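Local coordinates for protein Hth-type dhaklm operon transcriptional activator DHAS (PDB 2IU5) that activates transcription of the dhaKLM operon together with DhaQ in response to dihydroxyacetone, binding as a homodimer to an inverted repeat at the promoter, at residues Q15-K20 / Q41-R46; N84-L89 / K169-I174. The protein carries 1 engineered substitution. One frame throughout, in Å; residues are numbered along the deposited sequence.

Contact 1: residues Q15-K20 / Q41-R46; sequences QKIIAK and QTAKIR
I18 and A43 mark the closest backbone approach, with I18 CA 5.7 Å from A43 CA, where helix 13-28 passes the C-terminal end of helix 36-43. No hydrogen bond joins the two segments. The contact is apolar and small, burying 157 Å² in all, and three side chains from I17, A43 and I45 carry most of it. The branch methyl of I17 does most of the touching. I17 CG2 lies 3.6 Å from I45 CD1, and the two isoleucines cross at a slant. The same methyl rests 4.0 Å from A43 CB and 3.9 Å from A43 O. It therefore meets both the last helical residue and the side chain that follows the turn. In I17 the CG2 methyl is anti to the backbone N, while CG1 stands beside that N (chi1 -65°), and this turns the short branch to the other segment. I18 adds a looser contact, its CG1 4.3 Å from I45 CD1. These helices belong to the TetR-type DNA-binding domain. Segment 41-46 falls in the predicted helix-turn-helix motif, and helix 13-28 packs beside it. A Schellman motif ends helix 36-43. K44 has positive phi (58°) and is its C-prime residue. Its N bonds to Q41 O, and I45 N reaches back to M40 O. The helix ends there, and the CB of I45 points toward helix 13-28. I45 also touches T14 and M40, while A43 packs on A21. I17 is exposed to solvent, although its CG2 is engaged. I18 is buried, meeting I39, M40 and F50.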
ATOM      1  N   GLN A  15       8.439 -13.724  29.411  1.00 19.65           N
ATOM      2  CA  GLN A  15       7.667 -12.946  28.448  1.00 20.05           C
ATOM      3  C   GLN A  15       7.231 -13.785  27.263  1.00 19.58           C
ATOM      4  O   GLN A  15       6.086 -13.678  26.811  1.00 20.48           O
ATOM      5  CB  GLN A  15       8.431 -11.712  27.958  1.00 19.93           C
ATOM      6  CG  GLN A  15       8.734 -10.706  29.064  1.00 20.22           C
ATOM      7  CD  GLN A  15      10.090 -10.919  29.724  1.00 21.04           C
ATOM      8  OE1 GLN A  15      10.524 -12.045  29.959  1.00 21.52           O
ATOM      9  NE2 GLN A  15      10.774  -9.825  30.031  1.00 20.61           N
ATOM     10  N   LYS A  16       8.144 -14.620  26.758  1.00 20.03           N
ATOM     11  CA  LYS A  16       7.836 -15.429  25.586  1.00 20.86           C
ATOM     12  C   LYS A  16       6.754 -16.455  25.888  1.00 19.89           C
ATOM     13  O   LYS A  16       5.906 -16.730  25.031  1.00 22.15           O
ATOM     14  CB  LYS A  16       9.107 -16.074  25.006  1.00 21.73           C
ATOM     15  CG  LYS A  16       9.923 -15.061  24.243  1.00 22.26           C
ATOM     16  CD  LYS A  16      11.176 -15.670  23.621  1.00 27.67           C
ATOM     17  CE  LYS A  16      11.239 -15.196  22.170  1.00 30.11           C
ATOM     18  NZ  LYS A  16      12.147 -15.972  21.273  1.00 35.05           N
ATOM     19  N   ILE A  17       6.785 -17.013  27.096  1.00 18.71           N
ATOM     20  CA  ILE A  17       5.767 -17.976  27.522  1.00 19.73           C
ATOM     21  C   ILE A  17       4.399 -17.302  27.621  1.00 19.91           C
ATOM     22  O   ILE A  17       3.384 -17.835  27.145  1.00 20.24           O
ATOM     23  CB  ILE A  17       6.185 -18.644  28.838  1.00 19.42           C
ATOM     24  CG1 ILE A  17       7.441 -19.489  28.644  1.00 21.36           C
ATOM     25  CG2 ILE A  17       5.043 -19.486  29.415  1.00 21.46           C
ATOM     26  CD1 ILE A  17       7.999 -19.950  29.964  1.00 23.83           C
ATOM     27  N   ILE A  18       4.381 -16.120  28.236  1.00 17.80           N
ATOM     28  CA  ILE A  18       3.131 -15.370  28.381  1.00 18.78           C
ATOM     29  C   ILE A  18       2.594 -14.997  26.994  1.00 19.66           C
ATOM     30  O   ILE A  18       1.417 -15.171  26.706  1.00 19.13           O
ATOM     31  CB  ILE A  18       3.371 -14.116  29.232  1.00 18.88           C
ATOM     32  CG1 ILE A  18       3.689 -14.515  30.676  1.00 18.53           C
ATOM     33  CG2 ILE A  18       2.145 -13.228  29.209  1.00 21.57           C
ATOM     34  CD1 ILE A  18       4.230 -13.328  31.480  1.00 19.99           C
ATOM     35  N   ALA A  19       3.454 -14.487  26.121  1.00 20.17           N
ATOM     36  CA  ALA A  19       3.027 -14.139  24.764  1.00 20.77           C
ATOM     37  C   ALA A  19       2.471 -15.326  23.966  1.00 20.71           C
ATOM     38  O   ALA A  19       1.452 -15.218  23.249  1.00 21.35           O
ATOM     39  CB  ALA A  19       4.206 -13.527  23.993  1.00 22.91           C
ATOM     40  N   LYS A  20       3.139 -16.463  24.076  1.00 20.41           N
ATOM     41  CA  LYS A  20       2.660 -17.673  23.401  1.00 21.51           C
ATOM     42  C   LYS A  20       1.264 -18.057  23.882  1.00 21.51           C
ATOM     43  O   LYS A  20       0.389 -18.397  23.079  1.00 21.99           O
ATOM     44  CB  LYS A  20       3.639 -18.833  23.578  1.00 24.86           C
ATOM     45  CG  LYS A  20       3.285 -20.067  22.769  1.00 29.30           C
ATOM     46  CD  LYS A  20       3.094 -19.689  21.298  1.00 34.66           C
ATOM     47  CE  LYS A  20       3.092 -20.913  20.368  1.00 38.88           C
ATOM     48  NZ  LYS A  20       1.795 -21.646  20.471  1.00 41.17           N
ATOM     49  N   GLN A  41      -3.373 -18.633  33.392  1.00 20.55           N
ATOM     50  CA  GLN A  41      -3.841 -20.020  33.434  1.00 22.13           C
ATOM     51  C   GLN A  41      -3.281 -20.834  32.276  1.00 22.11           C
ATOM     52  O   GLN A  41      -2.769 -21.946  32.456  1.00 22.35           O
ATOM     53  CB  GLN A  41      -5.363 -20.054  33.404  1.00 22.34           C
ATOM     54  CG  GLN A  41      -5.917 -19.649  34.744  1.00 26.98           C
ATOM     55  CD  GLN A  41      -7.417 -19.497  34.716  1.00 31.02           C
ATOM     56  OE1 GLN A  41      -8.048 -19.660  33.669  1.00 37.07           O
ATOM     57  NE2 GLN A  41      -7.996 -19.183  35.867  1.00 36.15           N
ATOM     58  N   THR A  42      -3.364 -20.285  31.063  1.00 20.45           N
ATOM     59  CA  THR A  42      -2.901 -21.002  29.889  1.00 20.40           C
ATOM     60  C   THR A  42      -1.368 -21.151  29.922  1.00 21.37           C
ATOM     61  O   THR A  42      -0.821 -22.185  29.523  1.00 22.30           O
ATOM     62  CB  THR A  42      -3.367 -20.273  28.617  1.00 21.74           C
ATOM     63  OG1 THR A  42      -4.793 -20.345  28.561  1.00 22.74           O
ATOM     64  CG2 THR A  42      -2.842 -20.926  27.355  1.00 21.18           C
ATOM     65  N   ALA A  43      -0.683 -20.120  30.405  1.00 20.26           N
ATOM     66  CA  ALA A  43       0.772 -20.141  30.509  1.00 21.75           C
ATOM     67  C   ALA A  43       1.286 -21.051  31.623  1.00 22.68           C
ATOM     68  O   ALA A  43       2.476 -21.412  31.641  1.00 23.15           O
ATOM     69  CB  ALA A  43       1.306 -18.728  30.721  1.00 20.28           C
ATOM     70  N   LYS A  44       0.403 -21.411  32.539  1.00 22.64           N
ATOM     71  CA  LYS A  44       0.772 -22.163  33.745  1.00 23.79           C
ATOM     72  C   LYS A  44       1.820 -21.425  34.575  1.00 23.18           C
ATOM     73  O   LYS A  44       2.811 -22.012  35.012  1.00 24.19           O
ATOM     74  CB  LYS A  44       1.312 -23.544  33.367  1.00 23.90           C
ATOM     75  CG  LYS A  44       0.244 -24.473  32.817  1.00 27.74           C
ATOM     76  CD  LYS A  44      -0.873 -24.597  33.829  1.00 30.71           C
ATOM     77  CE  LYS A  44      -1.696 -25.860  33.620  1.00 32.98           C
ATOM     78  NZ  LYS A  44      -2.584 -26.034  34.808  1.00 30.41           N
ATOM     79  N   ILE A  45       1.577 -20.140  34.779  1.00 22.85           N
ATOM     80  CA  ILE A  45       2.405 -19.312  35.639  1.00 22.29           C
ATOM     81  C   ILE A  45       1.473 -18.545  36.571  1.00 23.07           C
ATOM     82  O   ILE A  45       0.380 -18.128  36.178  1.00 23.33           O
ATOM     83  CB  ILE A  45       3.244 -18.322  34.795  1.00 22.45           C
ATOM     84  CG1 ILE A  45       4.152 -19.077  33.820  1.00 23.12           C
ATOM     85  CG2 ILE A  45       4.050 -17.405  35.694  1.00 23.02           C
ATOM     86  CD1 ILE A  45       4.779 -18.156  32.779  1.00 27.13           C
ATOM     87  N   ARG A  46       1.906 -18.359  37.815  1.00 25.16           N
ATOM     88  CA  ARG A  46       1.111 -17.642  38.808  1.00 26.36           C
ATOM     89  C   ARG A  46       0.705 -16.270  38.282  1.00 24.66           C
ATOM     90  O   ARG A  46       1.539 -15.562  37.713  1.00 24.74           O
ATOM     91  CB  ARG A  46       1.940 -17.465  40.086  1.00 27.04           C
ATOM     92  CG  ARG A  46       2.173 -18.764  40.846  1.00 32.93           C
ATOM     93  CD  ARG A  46       2.603 -18.503  42.285  1.00 39.15           C
ATOM     94  NE  ARG A  46       4.052 -18.621  42.469  1.00 43.98           N
ATOM     95  CZ  ARG A  46       4.787 -19.649  42.048  1.00 46.84           C
ATOM     96  NH1 ARG A  46       4.207 -20.663  41.410  1.00 47.43           N
ATOM     97  NH2 ARG A  46       6.100 -19.665  42.263  1.00 46.58           N
TER

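Contact 2: residues N84-L89 / K169-I174; sequences NELLLL and KLYSQI
The backbones come closest at L87 and Y171, where helix 82-95 passes the start of helix 171-183, with L87 CA 6.6 Å from Y171 CA. Segment 169-174 enters through a short 3-10 turn at K169 and L170 before the helix proper. The segments bury 248 Å² between them and share no hydrogen bond. The Y171 ring is the centre of the contact. L87 CB sits over one face, 3.9 Å from the ring centroid and 25° off the ring normal, a CH-pi contact displaced toward the rim. L87 CD1 lies 3.9 Å from Y171 CD2, on the CG-CD2 side of the ring, while L87 CB is nearer CZ and CE1. L86 comes to the ring from the edge, with its CG near the ring plane and 3.8 Å from Y171 CE1. The ring is thus held in the angle between two consecutive leucines of one helix. Y171 CG is anti to the backbone N (chi1 176°), which sends the ring across to helix 82-95. Both helices belong to the C-terminal domain of this TetR-family regulator, an all-helical bundle. L86 also packs on W118 and L121 of helix 110-132. Its CD2 extends the contact along helix 171-183, meeting I174 CG2 at 3.9 Å. I174 in turn touches I153 of its own chain and F144 of the second subunit, placing this end of the contact close to the dimer interface. At the far end of the ring the hydroxyl of Y171 hydrogen-bonds to Q83 O, just before segment 84-89. An alanine at Y171 is likely to open a gap between L86 and L87 and helix 171-183, and to leave Q83 O without its hydroxyl partner.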
ATOM      1  N   ASN A  84      15.081 -16.277   3.205  1.00 17.46           N
ATOM      2  CA  ASN A  84      14.611 -17.152   4.295  1.00 18.19           C
ATOM      3  C   ASN A  84      13.730 -16.367   5.268  1.00 19.20           C
ATOM      4  O   ASN A  84      12.714 -16.859   5.755  1.00 20.41           O
ATOM      5  CB  ASN A  84      15.822 -17.770   5.014  1.00 19.85           C
ATOM      6  CG  ASN A  84      16.580 -18.746   4.127  1.00 22.12           C
ATOM      7  OD1 ASN A  84      15.972 -19.354   3.253  1.00 29.50           O
ATOM      8  ND2 ASN A  84      17.897 -18.905   4.339  1.00 25.58           N
ATOM      9  N   GLU A  85      14.105 -15.131   5.560  1.00 19.07           N
ATOM     10  CA  GLU A  85      13.296 -14.329   6.474  1.00 18.97           C
ATOM     11  C   GLU A  85      11.907 -14.031   5.944  1.00 18.08           C
ATOM     12  O   GLU A  85      10.903 -14.099   6.678  1.00 20.96           O
ATOM     13  CB  GLU A  85      14.040 -13.035   6.808  1.00 19.58           C
ATOM     14  CG  GLU A  85      15.246 -13.379   7.649  1.00 22.01           C
ATOM     15  CD  GLU A  85      16.486 -12.583   7.297  1.00 27.35           C
ATOM     16  OE1 GLU A  85      16.358 -11.559   6.582  1.00 30.03           O
ATOM     17  OE2 GLU A  85      17.584 -12.988   7.742  1.00 29.79           O
ATOM     18  N   LEU A  86      11.822 -13.699   4.665  1.00 18.94           N
ATOM     19  CA  LEU A  86      10.525 -13.491   4.050  1.00 18.36           C
ATOM     20  C   LEU A  86       9.652 -14.736   4.163  1.00 18.05           C
ATOM     21  O   LEU A  86       8.475 -14.619   4.525  1.00 18.99           O
ATOM     22  CB  LEU A  86      10.693 -13.065   2.591  1.00 19.38           C
ATOM     23  CG  LEU A  86       9.378 -13.030   1.824  1.00 18.73           C
ATOM     24  CD1 LEU A  86       8.407 -11.988   2.416  1.00 22.28           C
ATOM     25  CD2 LEU A  86       9.727 -12.704   0.351  1.00 19.93           C
ATOM     26  N   LEU A  87      10.196 -15.909   3.866  1.00 17.97           N
ATOM     27  CA  LEU A  87       9.431 -17.155   4.000  1.00 17.90           C
ATOM     28  C   LEU A  87       8.931 -17.315   5.431  1.00 18.28           C
ATOM     29  O   LEU A  87       7.750 -17.590   5.662  1.00 19.92           O
ATOM     30  CB  LEU A  87      10.251 -18.369   3.582  1.00 19.03           C
ATOM     31  CG  LEU A  87       9.543 -19.707   3.790  1.00 18.74           C
ATOM     32  CD1 LEU A  87       8.256 -19.749   2.962  1.00 19.48           C
ATOM     33  CD2 LEU A  87      10.523 -20.829   3.400  1.00 20.81           C
ATOM     34  N   LEU A  88       9.816 -17.146   6.403  1.00 18.62           N
ATOM     35  CA  LEU A  88       9.383 -17.318   7.798  1.00 21.26           C
ATOM     36  C   LEU A  88       8.358 -16.282   8.238  1.00 20.35           C
ATOM     37  O   LEU A  88       7.438 -16.588   9.009  1.00 21.36           O
ATOM     38  CB  LEU A  88      10.582 -17.392   8.739  1.00 22.64           C
ATOM     39  CG  LEU A  88      11.455 -18.618   8.404  1.00 25.36           C
ATOM     40  CD1 LEU A  88      12.554 -18.791   9.429  1.00 29.14           C
ATOM     41  CD2 LEU A  88      10.635 -19.920   8.272  1.00 28.68           C
ATOM     42  N   LEU A  89       8.491 -15.059   7.760  1.00 19.71           N
ATOM     43  CA  LEU A  89       7.468 -14.055   8.025  1.00 21.02           C
ATOM     44  C   LEU A  89       6.101 -14.435   7.436  1.00 20.14           C
ATOM     45  O   LEU A  89       5.056 -14.342   8.116  1.00 20.13           O
ATOM     46  CB  LEU A  89       7.972 -12.719   7.485  1.00 23.89           C
ATOM     47  CG  LEU A  89       7.092 -11.521   7.748  1.00 27.45           C
ATOM     48  CD1 LEU A  89       6.842 -11.347   9.236  1.00 31.19           C
ATOM     49  CD2 LEU A  89       7.709 -10.263   7.147  1.00 28.87           C
ATOM     50  N   LYS A 169       1.619 -19.195  -0.199  1.00 19.91           N
ATOM     51  CA  LYS A 169       1.445 -19.484  -1.609  1.00 21.38           C
ATOM     52  C   LYS A 169       1.976 -18.379  -2.508  1.00 21.19           C
ATOM     53  O   LYS A 169       2.210 -18.631  -3.698  1.00 23.92           O
ATOM     54  CB  LYS A 169       0.003 -19.875  -1.957  1.00 24.46           C
ATOM     55  CG  LYS A 169      -0.969 -18.731  -2.087  1.00 24.99           C
ATOM     56  CD  LYS A 169      -2.326 -19.251  -2.566  1.00 29.53           C
ATOM     57  CE  LYS A 169      -3.386 -18.157  -2.506  1.00 32.64           C
ATOM     58  NZ  LYS A 169      -4.560 -18.564  -3.329  1.00 36.27           N
ATOM     59  N   LEU A 170       2.155 -17.189  -1.937  1.00 18.59           N
ATOM     60  CA  LEU A 170       2.632 -16.040  -2.708  1.00 19.10           C
ATOM     61  C   LEU A 170       4.139 -15.919  -2.715  1.00 19.17           C
ATOM     62  O   LEU A 170       4.690 -15.035  -3.378  1.00 19.36           O
ATOM     63  CB  LEU A 170       2.048 -14.753  -2.158  1.00 20.89           C
ATOM     64  CG  LEU A 170       0.528 -14.746  -2.059  1.00 21.57           C
ATOM     65  CD1 LEU A 170       0.131 -13.419  -1.436  1.00 26.18           C
ATOM     66  CD2 LEU A 170      -0.074 -14.896  -3.452  1.00 24.86           C
ATOM     67  N   TYR A 171       4.804 -16.803  -1.979  1.00 18.95           N
ATOM     68  CA  TYR A 171       6.218 -16.587  -1.702  1.00 18.76           C
ATOM     69  C   TYR A 171       7.054 -16.570  -2.969  1.00 17.63           C
ATOM     70  O   TYR A 171       7.832 -15.646  -3.169  1.00 17.21           O
ATOM     71  CB  TYR A 171       6.684 -17.681  -0.756  1.00 18.27           C
ATOM     72  CG  TYR A 171       8.152 -17.652  -0.454  1.00 17.43           C
ATOM     73  CD1 TYR A 171       8.730 -16.554   0.163  1.00 19.54           C
ATOM     74  CD2 TYR A 171       8.936 -18.723  -0.785  1.00 18.64           C
ATOM     75  CE1 TYR A 171      10.087 -16.530   0.446  1.00 18.66           C
ATOM     76  CE2 TYR A 171      10.282 -18.726  -0.517  1.00 20.51           C
ATOM     77  CZ  TYR A 171      10.844 -17.615   0.102  1.00 19.73           C
ATOM     78  OH  TYR A 171      12.196 -17.632   0.365  1.00 20.44           O
ATOM     79  N   SER A 172       6.901 -17.576  -3.828  1.00 16.86           N
ATOM     80  CA  SER A 172       7.749 -17.635  -5.015  1.00 17.90           C
ATOM     81  C   SER A 172       7.519 -16.408  -5.891  1.00 17.01           C
ATOM     82  O   SER A 172       8.458 -15.857  -6.478  1.00 18.79           O
ATOM     83  CB  SER A 172       7.502 -18.925  -5.803  1.00 20.76           C
ATOM     84  OG  SER A 172       6.167 -19.025  -6.264  1.00 24.92           O
ATOM     85  N   GLN A 173       6.267 -15.968  -5.991  1.00 18.40           N
ATOM     86  CA  GLN A 173       6.019 -14.806  -6.853  1.00 18.09           C
ATOM     87  C   GLN A 173       6.640 -13.536  -6.272  1.00 17.71           C
ATOM     88  O   GLN A 173       7.200 -12.722  -7.011  1.00 18.91           O
ATOM     89  CB  GLN A 173       4.515 -14.623  -7.065  1.00 19.30           C
ATOM     90  CG  GLN A 173       3.910 -15.710  -7.944  1.00 21.59           C
ATOM     91  CD  GLN A 173       2.409 -15.592  -8.035  1.00 25.20           C
ATOM     92  OE1 GLN A 173       1.888 -14.954  -8.957  1.00 27.20           O
ATOM     93  NE2 GLN A 173       1.708 -16.197  -7.083  1.00 27.73           N
ATOM     94  N   ILE A 174       6.556 -13.350  -4.957  1.00 17.41           N
ATOM     95  CA  ILE A 174       7.122 -12.160  -4.364  1.00 18.65           C
ATOM     96  C   ILE A 174       8.636 -12.163  -4.531  1.00 19.06           C
ATOM     97  O   ILE A 174       9.204 -11.162  -4.946  1.00 19.34           O
ATOM     98  CB  ILE A 174       6.708 -11.968  -2.892  1.00 20.10           C
ATOM     99  CG1 ILE A 174       5.187 -11.742  -2.825  1.00 20.31           C
ATOM    100  CG2 ILE A 174       7.508 -10.808  -2.278  1.00 19.14           C
ATOM    101  CD1 ILE A 174       4.596 -11.969  -1.422  1.00 22.61           C
TER

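Contact 1 and contact 2 lie in different domains of the subunit. Contact 1 lies in the N-terminal DNA-binding domain, and contact 2 in the C-terminal domain. Their centres are 30 Å apart, on opposite sides of the chain's centre, and their nearest atoms are about 12 Å apart, so they do not touch. They follow each other along the chain. Helix 57-73 comes between them in sequence and touches segments 15-20 and 84-89: W63 packs against Q15, K16 and A19, while F69 packs against L89, and L72 against L88 and L89. Residues of contact 2 touch the second subunit, whereas segments 15-20 and 41-46 meet no other chain of the dimer.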